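Surface layer protein (Geobacillus stearothermophilus, PDB 2RA1) builds the crystalline surface layer of the bacterium, its N-terminal part, held here, probably binding sugar polymer of the cell wall through elongated helical domains. Local coordinates at residues K232-S237 and K245-K250; T271-K276 and D293-G298; T300-T305 and T318-F323; N326-A331 and N360-G365. All blocks are in the same frame, centred on the assembly; numbering follows the deposited sequence.

Contact 1 of 4, residues K232-S237 and K245-K250; sequences KVESVS and KVTFTK
Ser235 O is met by three groups: the backbone N of Thr247 at 2.9 Å, the CA-H of Val246 and, more weakly, a water. The same water bonds to Ser235 OG, at 2.7 Å, and to Thr247 OG1, linking two hydroxyls of facing residues. Ser235 OG is tucked between its own backbone N and carbonyl carbon (chi1 68°), which brings it beside Thr247 CB. Farther along, Lys245 N gives Ser237 O an almost straight bond (175°), and Ser237 N returns one to Lys245 O. The segments lie on strands 233-240 and 243-248, the arms of the first beta hairpin of the Ig-like domain. Its regular pairing is interrupted by a classic beta bulge: Glu234 and Ser235 both face Thr247, whose O accepts Glu234 N at 2.8 Å. The extended Glu234 side chain runs alongside Thr247, with OE2 3.4 Å from the methyl CG2, while its CB rests against Thr249 CG2. Beyond the bulge Thr249 OG1 takes Lys232 N in a bent bond (136°), and Thr249 N pairs with Lys232 O. Val233, Val236, Val246 and Phe248 turn to the buried face, away from that of Ser235 and Thr247. Val236 CG1 lies 3.9 Å from Val246 CB, and Val233 CG2 approaches the rim of the Phe248 ring from the side. From this face Val233 and Val236 reach on to strands 300-305 and 319-324, Val236 touching Phe323.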
# COMPACT_ATOMS: atom_id res chain seq x y z
N LYS A 232 -26.78 2.02 -3.67
CA LYS A 232 -27.60 1.86 -2.48
C LYS A 232 -27.94 3.20 -1.83
O LYS A 232 -27.19 4.17 -1.96
CB LYS A 232 -26.90 0.96 -1.47
CG LYS A 232 -27.85 0.22 -0.55
CD LYS A 232 -27.98 -1.22 -0.97
CE LYS A 232 -26.64 -1.95 -0.84
NZ LYS A 232 -25.70 -1.65 -1.96
N VAL A 233 -29.08 3.25 -1.16
CA VAL A 233 -29.42 4.37 -0.30
C VAL A 233 -28.81 4.05 1.04
O VAL A 233 -29.12 3.02 1.64
CB VAL A 233 -30.94 4.55 -0.12
CG1 VAL A 233 -31.24 5.52 1.02
CG2 VAL A 233 -31.58 5.02 -1.41
N GLU A 234 -27.95 4.94 1.51
CA GLU A 234 -27.23 4.69 2.75
C GLU A 234 -27.93 5.25 3.98
O GLU A 234 -27.91 4.63 5.04
CB GLU A 234 -25.81 5.24 2.67
CG GLU A 234 -24.85 4.62 3.67
CD GLU A 234 -23.47 5.24 3.62
OE1 GLU A 234 -22.48 4.48 3.52
OE2 GLU A 234 -23.37 6.48 3.67
N SER A 235 -28.57 6.41 3.85
CA SER A 235 -29.14 7.02 5.05
C SER A 235 -29.95 8.28 4.81
O SER A 235 -29.85 8.94 3.77
CB SER A 235 -28.04 7.32 6.07
OG SER A 235 -27.18 8.35 5.62
N VAL A 236 -30.75 8.63 5.81
CA VAL A 236 -31.45 9.89 5.81
C VAL A 236 -31.33 10.54 7.19
O VAL A 236 -31.27 9.86 8.21
CB VAL A 236 -32.91 9.74 5.35
CG1 VAL A 236 -32.95 9.37 3.86
CG2 VAL A 236 -33.69 8.71 6.20
N SER A 237 -31.25 11.87 7.21
CA SER A 237 -31.14 12.60 8.46
C SER A 237 -31.79 13.94 8.30
O SER A 237 -31.69 14.55 7.24
CB SER A 237 -29.67 12.79 8.84
OG SER A 237 -28.91 13.14 7.70
N LYS A 245 -31.69 15.20 4.66
CA LYS A 245 -30.56 14.80 3.84
C LYS A 245 -30.65 13.33 3.51
O LYS A 245 -30.92 12.51 4.39
CB LYS A 245 -29.27 15.06 4.62
CG LYS A 245 -27.99 14.69 3.90
CD LYS A 245 -26.82 14.85 4.83
CE LYS A 245 -25.48 14.71 4.13
NZ LYS A 245 -24.34 14.87 5.10
N VAL A 246 -30.46 12.99 2.24
CA VAL A 246 -30.31 11.60 1.85
C VAL A 246 -28.90 11.34 1.31
O VAL A 246 -28.36 12.15 0.54
CB VAL A 246 -31.34 11.19 0.79
CG1 VAL A 246 -31.25 12.12 -0.40
CG2 VAL A 246 -31.14 9.72 0.38
N THR A 247 -28.31 10.22 1.72
CA THR A 247 -26.96 9.84 1.29
C THR A 247 -26.95 8.60 0.39
O THR A 247 -27.60 7.60 0.69
CB THR A 247 -26.06 9.57 2.52
OG1 THR A 247 -26.03 10.72 3.36
CG2 THR A 247 -24.64 9.23 2.07
N PHE A 248 -26.20 8.66 -0.71
CA PHE A 248 -26.08 7.50 -1.61
C PHE A 248 -24.68 6.88 -1.56
O PHE A 248 -23.68 7.58 -1.34
CB PHE A 248 -26.43 7.89 -3.05
CG PHE A 248 -27.69 8.70 -3.18
CD1 PHE A 248 -27.65 10.01 -3.62
CD2 PHE A 248 -28.92 8.13 -2.89
CE1 PHE A 248 -28.81 10.75 -3.75
CE2 PHE A 248 -30.10 8.87 -3.02
CZ PHE A 248 -30.04 10.18 -3.46
N THR A 249 -24.59 5.57 -1.79
CA THR A 249 -23.30 4.90 -1.81
C THR A 249 -22.68 4.99 -3.20
O THR A 249 -21.74 4.26 -3.52
CB THR A 249 -23.42 3.41 -1.43
OG1 THR A 249 -24.18 2.71 -2.43
CG2 THR A 249 -24.09 3.24 -0.07
N LYS A 250 -23.20 5.88 -4.04
CA LYS A 250 -22.87 5.86 -5.45
C LYS A 250 -23.67 6.96 -6.14
O LYS A 250 -24.89 6.99 -6.03
CB LYS A 250 -23.25 4.49 -6.02
CG LYS A 250 -22.43 4.03 -7.21
CD LYS A 250 -22.52 2.51 -7.40
CE LYS A 250 -21.76 2.06 -8.64
NZ LYS A 250 -22.28 0.76 -9.15
O HOH W 1 -27.86 10.95 5.09

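Contact 2 of 4, residues T271-K276 and D293-G298; sequences TKLYPK and DTLVDG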
# COMPACT_ATOMS: atom_id res chain seq x y z
N THR A 271 -50.19 9.67 8.26
CA THR A 271 -49.88 11.05 7.92
C THR A 271 -48.69 11.08 6.98
O THR A 271 -47.60 10.63 7.33
CB THR A 271 -49.57 11.90 9.17
OG1 THR A 271 -50.65 11.77 10.11
CG2 THR A 271 -49.41 13.36 8.80
N LYS A 272 -48.90 11.61 5.78
CA LYS A 272 -47.86 11.63 4.76
C LYS A 272 -47.50 13.04 4.34
O LYS A 272 -48.38 13.87 4.09
CB LYS A 272 -48.28 10.81 3.54
CG LYS A 272 -48.11 9.30 3.74
CD LYS A 272 -47.94 8.58 2.41
CE LYS A 272 -47.23 7.23 2.57
NZ LYS A 272 -48.05 6.21 3.30
N LEU A 273 -46.20 13.31 4.26
CA LEU A 273 -45.70 14.63 3.93
C LEU A 273 -45.35 14.70 2.45
O LEU A 273 -44.93 13.70 1.86
CB LEU A 273 -44.46 14.94 4.78
CG LEU A 273 -44.71 15.25 6.26
CD1 LEU A 273 -45.16 14.01 7.06
CD2 LEU A 273 -43.49 15.88 6.88
N TYR A 274 -45.51 15.88 1.86
CA TYR A 274 -45.20 16.05 0.44
C TYR A 274 -43.82 16.63 0.22
O TYR A 274 -43.45 17.62 0.85
CB TYR A 274 -46.24 16.91 -0.27
CG TYR A 274 -47.63 16.33 -0.30
CD1 TYR A 274 -48.59 16.72 0.63
CD2 TYR A 274 -47.99 15.39 -1.27
CE1 TYR A 274 -49.88 16.20 0.60
CE2 TYR A 274 -49.28 14.85 -1.30
CZ TYR A 274 -50.22 15.26 -0.35
OH TYR A 274 -51.51 14.75 -0.37
N PRO A 275 -43.04 16.01 -0.69
CA PRO A 275 -41.74 16.54 -1.08
C PRO A 275 -41.94 17.73 -2.02
O PRO A 275 -42.78 17.66 -2.92
CB PRO A 275 -41.10 15.38 -1.87
CG PRO A 275 -42.10 14.29 -1.92
CD PRO A 275 -43.43 14.84 -1.49
N LYS A 276 -41.19 18.81 -1.81
CA LYS A 276 -41.32 19.96 -2.69
C LYS A 276 -40.27 19.95 -3.81
O LYS A 276 -40.58 20.17 -4.97
CB LYS A 276 -41.20 21.25 -1.88
CG LYS A 276 -41.12 22.50 -2.72
CD LYS A 276 -41.18 23.72 -1.85
CE LYS A 276 -41.18 24.99 -2.67
NZ LYS A 276 -41.55 26.16 -1.82
N ASP A 293 -44.55 20.20 3.83
CA ASP A 293 -45.08 20.05 5.17
C ASP A 293 -43.98 20.15 6.20
O ASP A 293 -42.80 20.04 5.89
CB ASP A 293 -45.85 18.73 5.28
CG ASP A 293 -46.97 18.63 4.27
OD1 ASP A 293 -46.96 17.72 3.43
OD2 ASP A 293 -47.86 19.51 4.28
N THR A 294 -44.38 20.38 7.45
CA THR A 294 -43.46 20.67 8.52
C THR A 294 -43.25 19.46 9.43
O THR A 294 -44.20 18.74 9.76
CB THR A 294 -43.99 21.84 9.37
OG1 THR A 294 -44.36 22.91 8.49
CG2 THR A 294 -42.92 22.31 10.35
N LEU A 295 -42.00 19.24 9.82
CA LEU A 295 -41.65 18.11 10.66
C LEU A 295 -41.85 18.46 12.13
O LEU A 295 -41.44 19.53 12.59
CB LEU A 295 -40.20 17.67 10.41
CG LEU A 295 -39.81 17.34 8.96
CD1 LEU A 295 -38.30 17.43 8.75
CD2 LEU A 295 -40.32 15.97 8.58
N VAL A 296 -42.48 17.54 12.86
CA VAL A 296 -42.72 17.69 14.29
C VAL A 296 -41.54 17.25 15.15
O VAL A 296 -41.06 16.11 15.05
CB VAL A 296 -43.98 16.90 14.71
CG1 VAL A 296 -44.25 17.05 16.19
CG2 VAL A 296 -45.17 17.37 13.89
N ASP A 297 -41.10 18.16 16.00
CA ASP A 297 -40.06 17.90 16.97
C ASP A 297 -40.32 16.58 17.70
O ASP A 297 -41.41 16.34 18.20
CB ASP A 297 -40.01 19.08 17.96
CG ASP A 297 -38.86 18.98 18.94
OD1 ASP A 297 -38.80 19.84 19.85
OD2 ASP A 297 -38.03 18.07 18.82
N GLY A 298 -39.30 15.72 17.74
CA GLY A 298 -39.35 14.46 18.47
C GLY A 298 -40.02 13.31 17.74
O GLY A 298 -40.22 12.24 18.31
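Leu273, buried on strand 272-280 of the Ig-like domain, meets the loop that carries the chain from strand 286-291 across to strand 300-305, past two strands that lie between them in the sheet. Its backbone bonds to Ile264 of the neighbouring strand, while its side chain points at the loop. With CG anti to the carbonyl carbon (chi1 -74°), the isobutyl group is laid against Asp293, whose CB is 3.8 Å from Leu273 CG. One branch does most of the touching: Leu273 CD2 meets Leu295 CD2 at 3.6 Å, the two side chains crossing at about a right angle. Both leucines also pack on Tyr301 of the strand that follows, so the apolar part of the loop is turned into the domain, and the backbone of Leu295 bonds to Ser241. Asp293 brings the polar part. Its OD1 passes 3.4 Å from Leu273 CA on the way to the next residue, Tyr274, where it accepts the backbone N-H. This bond, 2.8 Å from Tyr274 N to Asp293 OD1, uses the anti lone pair, on the side away from OD2, and is the one hydrogen bond between segments 271-276 and 293-298; the Tyr274 backbone also bonds to Tyr292. The Tyr274 and Asp293 side chains then run side by side and point the same way. Ring and carboxylate planes stand 50° apart, with Tyr274 CD1 3.4 Å from Asp293 OD1.

Contact 3 of 4, residues T300-T305 and T318-F323; sequences TYTVVT and TSTNEF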
# COMPACT_ATOMS: atom_id res chain seq x y z
N THR A 300 -40.44 10.50 14.44
CA THR A 300 -39.65 9.67 13.55
C THR A 300 -40.39 9.55 12.22
O THR A 300 -41.63 9.47 12.18
CB THR A 300 -39.37 8.29 14.19
OG1 THR A 300 -38.57 8.47 15.38
CG2 THR A 300 -38.63 7.38 13.23
N TYR A 301 -39.64 9.57 11.13
CA TYR A 301 -40.24 9.59 9.80
C TYR A 301 -39.63 8.50 8.98
O TYR A 301 -38.44 8.23 9.08
CB TYR A 301 -40.03 10.96 9.12
CG TYR A 301 -40.88 12.05 9.73
CD1 TYR A 301 -40.48 12.71 10.89
CD2 TYR A 301 -42.12 12.38 9.19
CE1 TYR A 301 -41.27 13.69 11.47
CE2 TYR A 301 -42.92 13.36 9.77
CZ TYR A 301 -42.48 14.01 10.91
OH TYR A 301 -43.28 14.97 11.49
N THR A 302 -40.46 7.85 8.18
CA THR A 302 -39.92 6.84 7.28
C THR A 302 -39.92 7.30 5.80
O THR A 302 -40.93 7.75 5.26
CB THR A 302 -40.54 5.42 7.57
OG1 THR A 302 -40.59 4.65 6.37
CG2 THR A 302 -41.92 5.53 8.14
N VAL A 303 -38.74 7.22 5.19
CA VAL A 303 -38.49 7.66 3.83
C VAL A 303 -38.33 6.48 2.88
O VAL A 303 -37.32 5.77 2.89
CB VAL A 303 -37.19 8.47 3.76
CG1 VAL A 303 -36.95 8.97 2.33
CG2 VAL A 303 -37.21 9.63 4.80
N VAL A 304 -39.32 6.29 2.02
CA VAL A 304 -39.27 5.24 1.04
C VAL A 304 -38.86 5.80 -0.34
O VAL A 304 -39.58 6.61 -0.93
CB VAL A 304 -40.65 4.49 0.98
CG1 VAL A 304 -40.74 3.57 -0.22
CG2 VAL A 304 -40.88 3.72 2.26
N THR A 305 -37.70 5.36 -0.82
CA THR A 305 -37.17 5.76 -2.12
C THR A 305 -37.40 4.66 -3.14
O THR A 305 -37.13 3.50 -2.88
CB THR A 305 -35.63 6.00 -2.07
OG1 THR A 305 -35.03 5.09 -1.14
CG2 THR A 305 -35.32 7.42 -1.66
N THR A 318 -35.53 -0.32 -4.26
CA THR A 318 -36.47 0.40 -3.41
C THR A 318 -35.98 0.20 -1.98
O THR A 318 -35.60 -0.90 -1.58
CB THR A 318 -37.93 -0.06 -3.58
OG1 THR A 318 -38.36 0.25 -4.91
CG2 THR A 318 -38.85 0.69 -2.60
N SER A 319 -35.94 1.28 -1.22
CA SER A 319 -35.33 1.23 0.08
C SER A 319 -36.15 2.00 1.09
O SER A 319 -36.87 2.94 0.75
CB SER A 319 -33.92 1.79 -0.01
OG SER A 319 -33.31 1.83 1.26
N THR A 320 -36.05 1.57 2.34
CA THR A 320 -36.76 2.22 3.43
C THR A 320 -35.72 2.66 4.44
O THR A 320 -34.85 1.88 4.82
CB THR A 320 -37.68 1.23 4.09
OG1 THR A 320 -38.45 0.57 3.08
CG2 THR A 320 -38.60 1.94 5.07
N ASN A 321 -35.80 3.92 4.84
CA ASN A 321 -34.81 4.50 5.73
C ASN A 321 -35.49 5.56 6.57
O ASN A 321 -36.25 6.37 6.04
CB ASN A 321 -33.67 5.11 4.93
CG ASN A 321 -33.16 4.18 3.85
OD1 ASN A 321 -33.92 3.71 3.00
ND2 ASN A 321 -31.86 3.92 3.87
N GLU A 322 -35.23 5.56 7.87
CA GLU A 322 -35.86 6.54 8.75
C GLU A 322 -34.88 7.54 9.35
O GLU A 322 -33.66 7.35 9.33
CB GLU A 322 -36.73 5.87 9.84
CG GLU A 322 -36.04 4.80 10.69
CD GLU A 322 -36.92 4.27 11.83
OE1 GLU A 322 -36.51 4.40 13.01
OE2 GLU A 322 -38.02 3.72 11.54
N PHE A 323 -35.43 8.64 9.84
CA PHE A 323 -34.69 9.61 10.63
C PHE A 323 -35.68 10.14 11.64
O PHE A 323 -36.90 9.95 11.50
CB PHE A 323 -34.15 10.75 9.76
CG PHE A 323 -35.22 11.60 9.15
CD1 PHE A 323 -35.80 12.63 9.88
CD2 PHE A 323 -35.66 11.37 7.86
CE1 PHE A 323 -36.80 13.43 9.32
CE2 PHE A 323 -36.66 12.15 7.30
CZ PHE A 323 -37.23 13.18 8.03
O HOH W 2 -34.74 5.83 1.24
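Tyr301 CB sits over one face of the Phe323 ring, 3.7 Å from its CZ, in a CH-pi contact at the tight side of an antiparallel strand pair. Strands 300-305 and 319-323, joined by six backbone bonds, form one edge of the Ig-like sheet, with Tyr301, Val303 and Phe323 facing the interior. Phe323 CG lies between the backbone N and the carbonyl carbon (chi1 66°), swinging the ring back over the partner strand, where Val303 CG2 lies at its edge, 3.6 Å from Phe323 CE2. The Tyr301 and Phe323 planes differ by 19°, with centroids 5.8 Å apart and little overlap. With an alanine in place of Phe323, Tyr301 CB and Val303 CG2 would probably lose their cover, opening a gap beside Phe244 and Val236. The opposite face is looser, more exposed: Thr302 OG1 meets the Thr320 methyl CG2 at 3.6 Å, and Val304 CG2 lies alongside the same methyl. Glu322 brushes Thr300 CG2, its OE2 salt-bridged to Lys267. On the inner face, past Val303, the packing turns polar. A water donates to Val303 O and Asn321 OD1 and accepts from Thr305 OG1; Ser319 OG also donates to Asn321 OD1, at 2.6 Å, on a lone pair in the amide plane.

Contact 4 of 4, residues N326-A331 and N360-G365; sequences NKPVPA and NVIKSG
Pro328 and Gly365 bring their backbones together, CA to CA 6.5 Å, as two irregular segments that pass with no hydrogen bond between them. Gly365 has a positive phi (86°), and a CB there would be directed at the proline ring, cramped against Pro328 CD as well as against the preceding carbonyl. The Pro328 ring fits in at this point, its CG 3.8 Å from Ser364 O. On one flank, although Lys327 CB points away from the loop, the chain, bent at chi2 and chi4, brings Lys327 NZ to 2.7 Å from Gly365 O; the angle is too poor for this to count as a hydrogen bond, though the charge would probably still favour the approach. Segment 326-331 is the linker between the Ig-like domain, whose last strand is 319-324, and the beta domain that follows, while 360-365 is a loop of that second domain. On the first-domain side Lys327 N is hydrogen-bonded to Asp297. Most of the apolar packing falls to Ile362. Its CG2 lies 3.9 Å from Pro328 CB, and CG1, anti to the carbonyl carbon (chi1 -70°), carries CD1 on past Pro328 to lie 3.6 Å from Pro330 N. Replacing Ile362 with an alanine would probably leave Pro328 CB and the start of Pro330 without their apolar partner and set the linker freer to shift against the loop. The second proline also packs on Val354, the residue whose backbone bonds to Ile362, and the neighbouring Ala331 bonds to Lys355.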
# COMPACT_ATOMS: atom_id res chain seq x y z
N ASN A 326 -35.20 16.20 15.79
CA ASN A 326 -35.07 16.78 17.12
C ASN A 326 -34.57 18.22 17.04
O ASN A 326 -33.48 18.49 16.54
CB ASN A 326 -34.11 15.97 17.98
CG ASN A 326 -34.65 14.60 18.31
OD1 ASN A 326 -35.70 14.46 18.93
ND2 ASN A 326 -33.93 13.57 17.88
N LYS A 327 -35.40 19.13 17.52
CA LYS A 327 -35.03 20.53 17.61
C LYS A 327 -34.29 20.76 18.93
O LYS A 327 -34.89 20.64 20.00
CB LYS A 327 -36.29 21.39 17.56
CG LYS A 327 -36.12 22.66 16.77
CD LYS A 327 -36.72 23.85 17.49
CE LYS A 327 -36.13 25.13 16.92
NZ LYS A 327 -34.69 24.94 16.55
N PRO A 328 -32.99 21.07 18.86
CA PRO A 328 -32.17 21.26 20.06
C PRO A 328 -32.76 22.30 20.99
O PRO A 328 -33.56 23.15 20.57
CB PRO A 328 -30.83 21.73 19.51
CG PRO A 328 -30.77 21.18 18.14
CD PRO A 328 -32.19 21.26 17.63
N VAL A 329 -32.38 22.23 22.26
CA VAL A 329 -32.87 23.17 23.24
C VAL A 329 -31.71 24.00 23.79
O VAL A 329 -31.03 23.57 24.72
CB VAL A 329 -33.56 22.43 24.38
CG1 VAL A 329 -34.40 23.39 25.22
CG2 VAL A 329 -34.41 21.29 23.80
N PRO A 330 -31.49 25.18 23.21
CA PRO A 330 -30.49 26.13 23.72
C PRO A 330 -30.76 26.45 25.19
O PRO A 330 -31.89 26.75 25.56
CB PRO A 330 -30.75 27.39 22.89
CG PRO A 330 -31.39 26.90 21.64
CD PRO A 330 -32.22 25.72 22.05
N ALA A 331 -29.72 26.38 26.01
CA ALA A 331 -29.87 26.72 27.41
C ALA A 331 -28.92 27.85 27.77
O ALA A 331 -29.24 28.69 28.61
CB ALA A 331 -29.59 25.51 28.27
N ASN A 360 -23.68 20.54 26.58
CA ASN A 360 -23.21 20.15 25.26
C ASN A 360 -23.41 21.27 24.28
O ASN A 360 -24.46 21.92 24.26
CB ASN A 360 -23.95 18.91 24.77
CG ASN A 360 -23.82 17.76 25.72
OD1 ASN A 360 -22.71 17.32 26.03
ND2 ASN A 360 -24.96 17.26 26.20
N VAL A 361 -22.40 21.49 23.45
CA VAL A 361 -22.43 22.53 22.44
C VAL A 361 -23.42 22.16 21.36
O VAL A 361 -23.37 21.05 20.82
CB VAL A 361 -21.06 22.68 21.79
CG1 VAL A 361 -21.17 23.49 20.49
CG2 VAL A 361 -20.09 23.31 22.76
N ILE A 362 -24.31 23.09 21.04
CA ILE A 362 -25.28 22.89 19.97
C ILE A 362 -24.73 23.49 18.69
O ILE A 362 -24.66 24.71 18.56
CB ILE A 362 -26.62 23.59 20.28
CG1 ILE A 362 -27.34 22.86 21.42
CG2 ILE A 362 -27.47 23.64 19.04
CD1 ILE A 362 -28.47 23.67 22.01
N LYS A 363 -24.34 22.64 17.75
CA LYS A 363 -23.67 23.16 16.56
C LYS A 363 -24.62 23.76 15.52
O LYS A 363 -24.28 24.73 14.86
CB LYS A 363 -22.72 22.12 15.94
CG LYS A 363 -21.89 21.37 17.00
CD LYS A 363 -20.45 21.07 16.56
CE LYS A 363 -19.87 19.85 17.32
NZ LYS A 363 -20.05 19.86 18.82
N SER A 364 -25.82 23.21 15.39
CA SER A 364 -26.76 23.72 14.40
C SER A 364 -28.19 23.67 14.92
O SER A 364 -28.42 23.26 16.04
CB SER A 364 -26.64 22.95 13.08
OG SER A 364 -27.18 21.64 13.19
N GLY A 365 -29.13 24.12 14.10
CA GLY A 365 -30.54 24.03 14.43
C GLY A 365 -31.06 25.19 15.25
O GLY A 365 -31.99 25.02 16.04

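Contacts 1 and 3 pair strands at the two outermost ends of one Ig-like sheet, and their inner faces meet: Val233 and Val236 pack on Thr305, Asn321 and Phe323. Antiparallel backbone bonds hold both, regular in contact 3 and interrupted by a bulge in contact 1; a water bridges two hydroxyls in contact 1, and a hydroxyl, a carbonyl and an amide oxygen in contact 3. Contact 2, loop to strand in the same domain, rests on one carboxylate bond and a leucine pair; it joins contact 3 through Tyr301, whose OH bonds to Val296 N. Contact 4 lies at the surface between domains, with no buried residue or hydrogen bond across it, and touches contact 2 where Asp297 and Gly298 meet Asn326 and Lys327.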